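Local coordinates for hyaluronidase (Streptomyces koganeiensis, PDB 4UFQ), which probably cleaves the glycosidic bonds of hyaluronan, working as an elongated, all-beta assembly of three copies of the same chain, at residues B[143-148]-B[157-162]; B[120-125]-B[136-141]; B[185-190]-B[203-208]. One frame throughout, in Å; residues are numbered along the deposited sequence.

In the fold
The three contacts follow one another along the chain and are spaced along the C-terminal part of an elongated trimer. Contact 2 joins the open end of the hairpin of strands 124-127 and 132-137; contact 1 adds strands 143-145 and 157-160 to the same sheet. Their centres are 14 Å apart and they touch directly, Gly144 N lying 2.9 Å from Val136 O, probably as a hydrogen bond. Contact 3 sets a loop against a separate three-stranded sheet, 19 Å from contact 1 and 27 Å from contact 2, centre to centre. All three touch the third subunit. A sulfate ion, probably from the crystallisation liquor, sits at contact 2, and a sodium ion lies about 6 Å from the Arg162 side chain.

Contact 1 of 3, residues B[143-148]-B[157-162]; sequences IGVGID and VHIVQR
Val145 and Ile159 meet on one face of the sheet, CB of the first 4.2 Å from CG1 of the second, and Ile143 sits beside Val157 on that same face. Here Ile143 packs on Val145 of the second subunit, and Val145 on Ile143 of the third. On the other face Ile147 sets its CG2 methyl over the centre of the His158 imidazole, 3.7 Å from the ring centroid and 10° off the ring normal, a CH-pi contact. With chi1 at 62°, Ile147 holds CG1 between its backbone N and carbonyl carbon, which leaves CG2 anti to the carbonyl carbon and over the ring. The ring's nitrogens are engaged in turn by Arg154 N and by Glu172 of the second subunit, which probably fixes its rotation. Between these two faces strands 143-145 and 157-160 run parallel, their axes 4.7 Å apart. His158 uses both backbone polar groups, its N donating to Ile143 O and its O accepting from Val145 N, before Val160 N closes on Val145 O. Pairing with the second subunit carries the sheet across the interface, consistent with an intertwined trimeric beta fibre as in phage-type hyaluronidases, while Gly146 and Ile147 form a G1 beta bulge opposite Asp133. At the polar edge Arg162 NE and NH2 both reach Gly146 O, each at 2.8 Å, gripping the oxygen side-on within the guanidinium plane. NH2 also makes a salt bridge to Asp148 OD1 at 3.0 Å, met from above the carboxylate plane, the two flat groups lying 41° apart. Val160 CG1 lies against one guanidinium face.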
# COMPACT_ATOMS: atom_id res chain seq x y z
N ILE B 143 11.13 8.52 -4.26
CA ILE B 143 10.13 7.79 -5.00
C ILE B 143 10.55 7.60 -6.44
O ILE B 143 11.02 8.57 -7.09
CB ILE B 143 8.77 8.52 -4.95
CG1 ILE B 143 8.35 8.65 -3.48
CG2 ILE B 143 7.74 7.79 -5.80
CD1 ILE B 143 6.92 9.09 -3.28
N GLY B 144 10.43 6.37 -6.93
CA GLY B 144 10.62 6.06 -8.34
C GLY B 144 9.33 5.63 -8.99
O GLY B 144 8.54 4.85 -8.40
N VAL B 145 9.11 6.12 -10.21
CA VAL B 145 7.93 5.79 -11.02
C VAL B 145 8.42 5.36 -12.40
O VAL B 145 8.81 6.20 -13.21
CB VAL B 145 6.92 6.97 -11.13
CG1 VAL B 145 5.71 6.55 -11.95
CG2 VAL B 145 6.48 7.49 -9.76
N GLY B 146 8.44 4.06 -12.68
CA GLY B 146 8.96 3.57 -13.94
C GLY B 146 10.48 3.57 -14.05
O GLY B 146 11.01 3.45 -15.16
N ILE B 147 11.18 3.69 -12.93
CA ILE B 147 12.63 3.60 -12.96
C ILE B 147 13.04 2.14 -13.13
O ILE B 147 12.24 1.21 -12.94
CB ILE B 147 13.29 4.22 -11.68
CG1 ILE B 147 12.84 3.45 -10.42
CG2 ILE B 147 12.96 5.70 -11.58
CD1 ILE B 147 13.58 3.88 -9.16
N ASP B 148 14.30 1.92 -13.49
CA ASP B 148 14.82 0.57 -13.60
C ASP B 148 14.71 -0.10 -12.23
O ASP B 148 14.94 0.54 -11.20
CB ASP B 148 16.28 0.59 -14.06
CG ASP B 148 16.44 1.09 -15.49
OD1 ASP B 148 15.47 1.09 -16.27
OD2 ASP B 148 17.58 1.47 -15.84
N VAL B 157 11.32 12.71 -6.25
CA VAL B 157 10.43 11.91 -7.10
C VAL B 157 11.05 11.85 -8.49
O VAL B 157 11.42 12.89 -9.04
CB VAL B 157 9.02 12.52 -7.19
CG1 VAL B 157 8.13 11.71 -8.13
CG2 VAL B 157 8.41 12.57 -5.79
N HIS B 158 11.19 10.65 -9.04
CA HIS B 158 11.86 10.40 -10.32
C HIS B 158 10.88 9.61 -11.19
O HIS B 158 10.53 8.48 -10.84
CB HIS B 158 13.14 9.59 -10.05
CG HIS B 158 13.96 9.22 -11.25
ND1 HIS B 158 15.26 8.75 -11.12
CD2 HIS B 158 13.69 9.21 -12.58
CE1 HIS B 158 15.75 8.48 -12.32
NE2 HIS B 158 14.83 8.76 -13.22
N ILE B 159 10.43 10.22 -12.29
CA ILE B 159 9.47 9.61 -13.23
C ILE B 159 10.11 9.37 -14.55
O ILE B 159 10.79 10.27 -15.08
CB ILE B 159 8.23 10.54 -13.46
CG1 ILE B 159 7.62 10.98 -12.13
CG2 ILE B 159 7.21 9.84 -14.35
CD1 ILE B 159 6.56 12.08 -12.25
N VAL B 160 9.90 8.19 -15.13
CA VAL B 160 10.36 7.85 -16.47
C VAL B 160 9.16 7.56 -17.37
O VAL B 160 8.34 6.70 -17.07
CB VAL B 160 11.29 6.63 -16.45
CG1 VAL B 160 11.83 6.32 -17.85
CG2 VAL B 160 12.43 6.85 -15.47
N GLN B 161 9.08 8.28 -18.50
CA GLN B 161 8.09 8.03 -19.54
C GLN B 161 8.38 6.67 -20.18
O GLN B 161 9.44 6.48 -20.76
CB GLN B 161 8.16 9.16 -20.57
CG GLN B 161 7.07 9.20 -21.65
CD GLN B 161 7.15 10.49 -22.49
OE1 GLN B 161 7.74 11.47 -22.06
NE2 GLN B 161 6.56 10.47 -23.67
N ARG B 162 7.43 5.73 -20.05
CA ARG B 162 7.59 4.38 -20.57
C ARG B 162 6.55 4.03 -21.62
O ARG B 162 5.50 4.66 -21.71
CB ARG B 162 7.49 3.36 -19.43
CG ARG B 162 8.58 3.50 -18.38
CD ARG B 162 9.91 3.01 -18.93
NE ARG B 162 10.92 3.02 -17.88
CZ ARG B 162 12.19 2.64 -18.04
NH1 ARG B 162 12.64 2.24 -19.22
NH2 ARG B 162 13.01 2.70 -17.00

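Contact 2 of 3, residues B[120-125]-B[136-141]; sequences KGNLIA and VVKGTG. With SO4 (sulfate ion), chain Q.
Ile124 presses its CG2 branch against CG2 of Val137, 3.5 Å away, the two side chains set obliquely on one face of the hairpin. Leu123 joins them from the neighbouring position, its CD1 4.0 Å from Val137 CG1, and Leu126 of the second subunit packs on both Ile124 and Val137. On the reverse face Val136 turns CG2 toward Ala125 CB and also to within 3.6 Å of Asn122 OD1, placing a methyl beside the amide. The backbones form an antiparallel hairpin interrupted by a classic beta bulge, in which Leu123 and Ile124 both face Val137: Leu123 N donates to Val137 O, and Val137 N to Ile124 O at an N-H...O angle of 165°. Strand 124-127 also continues the sheet into the third subunit through a parallel pairing. Past the bulge the polar groups take over. Lys138, bent at both chi2 and chi3, folds back alongside Asn122 so that the two point the same way, and NZ reaches Asn122 OD1 at 2.7 Å, in the carbonyl plane on a lone pair. The other end of the amide donates through ND2 to O3 of the sulfate at 2.9 Å, almost straight at 170°, and ND2 has a further partner in Gln108 of the third subunit. Lys138 NZ stands 3.1 Å from the same sulfate oxygen, and Arg127 binds the ion too. Lys138 opens a type I turn that ends at Gly141, and a water links N of Gly139, the second residue of the turn, to Lys120 O.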
# COMPACT_ATOMS: atom_id res chain seq x y z
N LYS B 120 16.20 0.47 6.31
CA LYS B 120 16.96 0.75 5.10
C LYS B 120 16.28 0.17 3.86
O LYS B 120 16.66 0.47 2.74
CB LYS B 120 18.40 0.26 5.25
CG LYS B 120 19.17 1.04 6.31
CD LYS B 120 20.52 0.43 6.64
CE LYS B 120 21.26 1.28 7.67
NZ LYS B 120 20.47 1.50 8.91
N GLY B 121 15.24 -0.65 4.07
CA GLY B 121 14.50 -1.23 2.96
C GLY B 121 13.37 -0.38 2.37
O GLY B 121 12.98 0.64 2.93
N ASN B 122 12.85 -0.82 1.22
CA ASN B 122 11.76 -0.11 0.56
C ASN B 122 10.54 -0.07 1.45
O ASN B 122 10.22 -1.08 2.09
CB ASN B 122 11.35 -0.80 -0.74
CG ASN B 122 12.46 -0.85 -1.76
OD1 ASN B 122 13.16 0.14 -1.98
ND2 ASN B 122 12.63 -2.01 -2.38
N LEU B 123 9.86 1.06 1.51
CA LEU B 123 8.62 1.15 2.27
C LEU B 123 7.48 0.48 1.49
O LEU B 123 6.64 -0.22 2.08
CB LEU B 123 8.30 2.61 2.58
CG LEU B 123 9.47 3.39 3.19
CD1 LEU B 123 8.99 4.80 3.60
CD2 LEU B 123 10.05 2.65 4.38
N ILE B 124 7.45 0.68 0.18
CA ILE B 124 6.52 -0.01 -0.70
C ILE B 124 7.22 -0.21 -2.03
O ILE B 124 7.97 0.66 -2.49
CB ILE B 124 5.16 0.74 -0.84
CG1 ILE B 124 4.17 -0.09 -1.64
CG2 ILE B 124 5.39 2.14 -1.45
CD1 ILE B 124 2.73 0.43 -1.57
N ALA B 125 7.01 -1.37 -2.65
CA ALA B 125 7.55 -1.65 -3.97
C ALA B 125 6.52 -2.42 -4.77
O ALA B 125 6.16 -3.55 -4.39
CB ALA B 125 8.82 -2.47 -3.86
N VAL B 136 7.82 2.79 -6.37
CA VAL B 136 8.65 2.41 -5.23
C VAL B 136 8.92 3.64 -4.36
O VAL B 136 9.15 4.74 -4.87
CB VAL B 136 9.96 1.73 -5.67
CG1 VAL B 136 10.85 2.69 -6.46
CG2 VAL B 136 10.72 1.15 -4.49
N VAL B 137 8.82 3.44 -3.06
CA VAL B 137 9.23 4.43 -2.08
C VAL B 137 10.37 3.80 -1.31
O VAL B 137 10.18 2.79 -0.62
CB VAL B 137 8.07 4.87 -1.14
CG1 VAL B 137 8.54 5.98 -0.20
CG2 VAL B 137 6.85 5.33 -1.91
N LYS B 138 11.57 4.33 -1.49
CA LYS B 138 12.75 3.82 -0.80
C LYS B 138 12.73 4.16 0.68
O LYS B 138 12.00 5.05 1.12
CB LYS B 138 14.02 4.42 -1.44
CG LYS B 138 14.08 4.38 -3.00
CD LYS B 138 14.04 2.99 -3.60
CE LYS B 138 15.29 2.18 -3.39
NZ LYS B 138 15.06 0.75 -3.81
N GLY B 139 13.55 3.46 1.45
CA GLY B 139 13.75 3.79 2.86
C GLY B 139 14.12 5.26 3.08
O GLY B 139 13.78 5.85 4.11
N THR B 140 14.87 5.86 2.15
CA THR B 140 15.22 7.28 2.22
C THR B 140 14.03 8.22 2.01
O THR B 140 14.12 9.42 2.29
CB THR B 140 16.21 7.63 1.10
OG1 THR B 140 15.61 7.25 -0.16
CG2 THR B 140 17.54 6.90 1.29
N GLY B 141 12.93 7.68 1.50
CA GLY B 141 11.78 8.47 1.14
C GLY B 141 11.73 8.83 -0.33
O GLY B 141 10.70 9.32 -0.80
S SO4 Q . 15.71 -3.57 -3.75
O1 SO4 Q . 15.31 -4.06 -2.43
O2 SO4 Q . 17.16 -3.31 -3.77
O3 SO4 Q . 14.96 -2.37 -4.13
O4 SO4 Q . 15.44 -4.62 -4.74
O HOH W 1 15.38 1.40 0.42

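Contact 3 of 3, residues B[185-190]-B[203-208]; sequences TSVDSS and LWRGSN
Arg205 is the first residue of segment 203-208 to meet the loop 185-190, laying its side chain along the backbone of Thr185 and Ser186. Its CG stands anti to the backbone N (chi1 166°), and the chain runs out straight until it bends at chi3, -85°, which turns the guanidinium against Thr185. There Thr185 CA lies 3.7 Å above one face of the group, offset toward its rim, and Thr185 O approaches the same group over a face, 3.7 Å from NH1. The flat cation simply lies against main chain here, and no hydrogen bond crosses between the segments; NE makes a weak one to Pro184 O. Arg205 CD comes within 3.8 Å of Ser186 N, while CG touches Val187 CG1 at 4.1 Å. That methyl also reaches Arg205 O, at 3.8 Å, and then Gly206 O. At Ser207 the other branch takes over: Val187 CG2 lies 4.1 Å from Ser207 CA, so the two methyls lie along the same side of the backbone. Ser207 itself packs on Gly200 of the third subunit. Beyond Val187 the loop curls into an Asx turn, Asp188 OD2 accepting from Ser190 N and OG, while its OD1 makes a salt bridge with Arg154. The arrangement is that of a connecting loop laid against the middle strand of a three-stranded antiparallel meander, 193-198, 201-206 and 211-215.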
# COMPACT_ATOMS: atom_id res chain seq x y z
N THR B 185 23.77 23.65 -9.71
CA THR B 185 25.05 23.83 -10.41
C THR B 185 25.31 22.70 -11.40
O THR B 185 26.41 22.60 -11.95
CB THR B 185 26.22 23.88 -9.42
OG1 THR B 185 26.27 22.67 -8.67
CG2 THR B 185 26.07 25.06 -8.45
N SER B 186 24.32 21.84 -11.60
CA SER B 186 24.42 20.67 -12.44
C SER B 186 23.03 20.25 -12.91
O SER B 186 22.00 20.77 -12.41
CB SER B 186 25.09 19.53 -11.66
OG SER B 186 24.33 19.25 -10.49
N VAL B 187 23.00 19.31 -13.85
CA VAL B 187 21.76 18.74 -14.37
C VAL B 187 21.80 17.21 -14.29
O VAL B 187 22.82 16.64 -13.93
CB VAL B 187 21.43 19.24 -15.83
CG1 VAL B 187 21.50 20.76 -15.89
CG2 VAL B 187 22.30 18.63 -16.87
N ASP B 188 20.68 16.56 -14.61
CA ASP B 188 20.64 15.09 -14.60
C ASP B 188 21.48 14.42 -15.71
O ASP B 188 21.77 15.03 -16.75
CB ASP B 188 19.21 14.58 -14.72
CG ASP B 188 19.10 13.10 -14.43
OD1 ASP B 188 19.39 12.72 -13.28
OD2 ASP B 188 18.76 12.32 -15.36
N SER B 189 21.85 13.17 -15.49
CA SER B 189 22.60 12.40 -16.48
C SER B 189 21.81 12.08 -17.76
O SER B 189 22.41 11.72 -18.77
CB SER B 189 23.13 11.11 -15.85
OG SER B 189 22.07 10.35 -15.27
N SER B 190 20.49 12.29 -17.73
CA SER B 190 19.65 12.12 -18.92
C SER B 190 19.66 13.40 -19.76
O SER B 190 18.94 13.51 -20.76
CB SER B 190 18.20 11.75 -18.51
OG SER B 190 17.58 12.78 -17.77
N LEU B 203 13.80 30.30 -13.52
CA LEU B 203 15.10 30.17 -14.18
C LEU B 203 15.28 28.79 -14.77
O LEU B 203 14.71 27.82 -14.26
CB LEU B 203 16.25 30.42 -13.18
CG LEU B 203 16.57 31.88 -12.80
CD1 LEU B 203 15.49 32.51 -11.99
CD2 LEU B 203 17.91 31.98 -12.05
N TRP B 204 16.10 28.67 -15.81
CA TRP B 204 16.53 27.39 -16.37
C TRP B 204 18.04 27.36 -16.47
O TRP B 204 18.66 28.28 -17.02
CB TRP B 204 16.00 27.20 -17.78
CG TRP B 204 16.43 25.97 -18.59
CD1 TRP B 204 17.29 25.94 -19.65
CD2 TRP B 204 15.91 24.64 -18.46
NE1 TRP B 204 17.36 24.69 -20.17
CE2 TRP B 204 16.52 23.86 -19.46
CE3 TRP B 204 15.02 24.03 -17.58
CZ2 TRP B 204 16.23 22.51 -19.63
CZ3 TRP B 204 14.74 22.69 -17.75
CH2 TRP B 204 15.36 21.95 -18.74
N ARG B 205 18.63 26.29 -15.95
CA ARG B 205 20.01 25.93 -16.21
C ARG B 205 20.02 24.83 -17.26
O ARG B 205 19.47 23.76 -17.02
CB ARG B 205 20.71 25.48 -14.93
CG ARG B 205 22.05 24.78 -15.20
CD ARG B 205 22.77 24.37 -13.92
NE ARG B 205 23.55 25.48 -13.42
CZ ARG B 205 24.81 25.75 -13.76
NH1 ARG B 205 25.46 24.99 -14.62
NH2 ARG B 205 25.41 26.82 -13.25
N GLY B 206 20.62 25.08 -18.41
CA GLY B 206 20.73 24.08 -19.45
C GLY B 206 21.94 23.18 -19.32
O GLY B 206 22.86 23.43 -18.51
N SER B 207 22.02 22.18 -20.18
CA SER B 207 23.06 21.17 -20.03
C SER B 207 24.45 21.70 -20.32
O SER B 207 25.43 21.10 -19.89
CB SER B 207 22.78 19.95 -20.91
OG SER B 207 22.74 20.30 -22.27
N ASN B 208 24.54 22.81 -21.06
CA ASN B 208 25.84 23.39 -21.36
C ASN B 208 26.21 24.45 -20.32
O ASN B 208 27.28 25.06 -20.40
CB ASN B 208 25.88 24.00 -22.76
CG ASN B 208 25.98 22.94 -23.85
OD1 ASN B 208 26.48 21.83 -23.61
ND2 ASN B 208 25.52 23.28 -25.05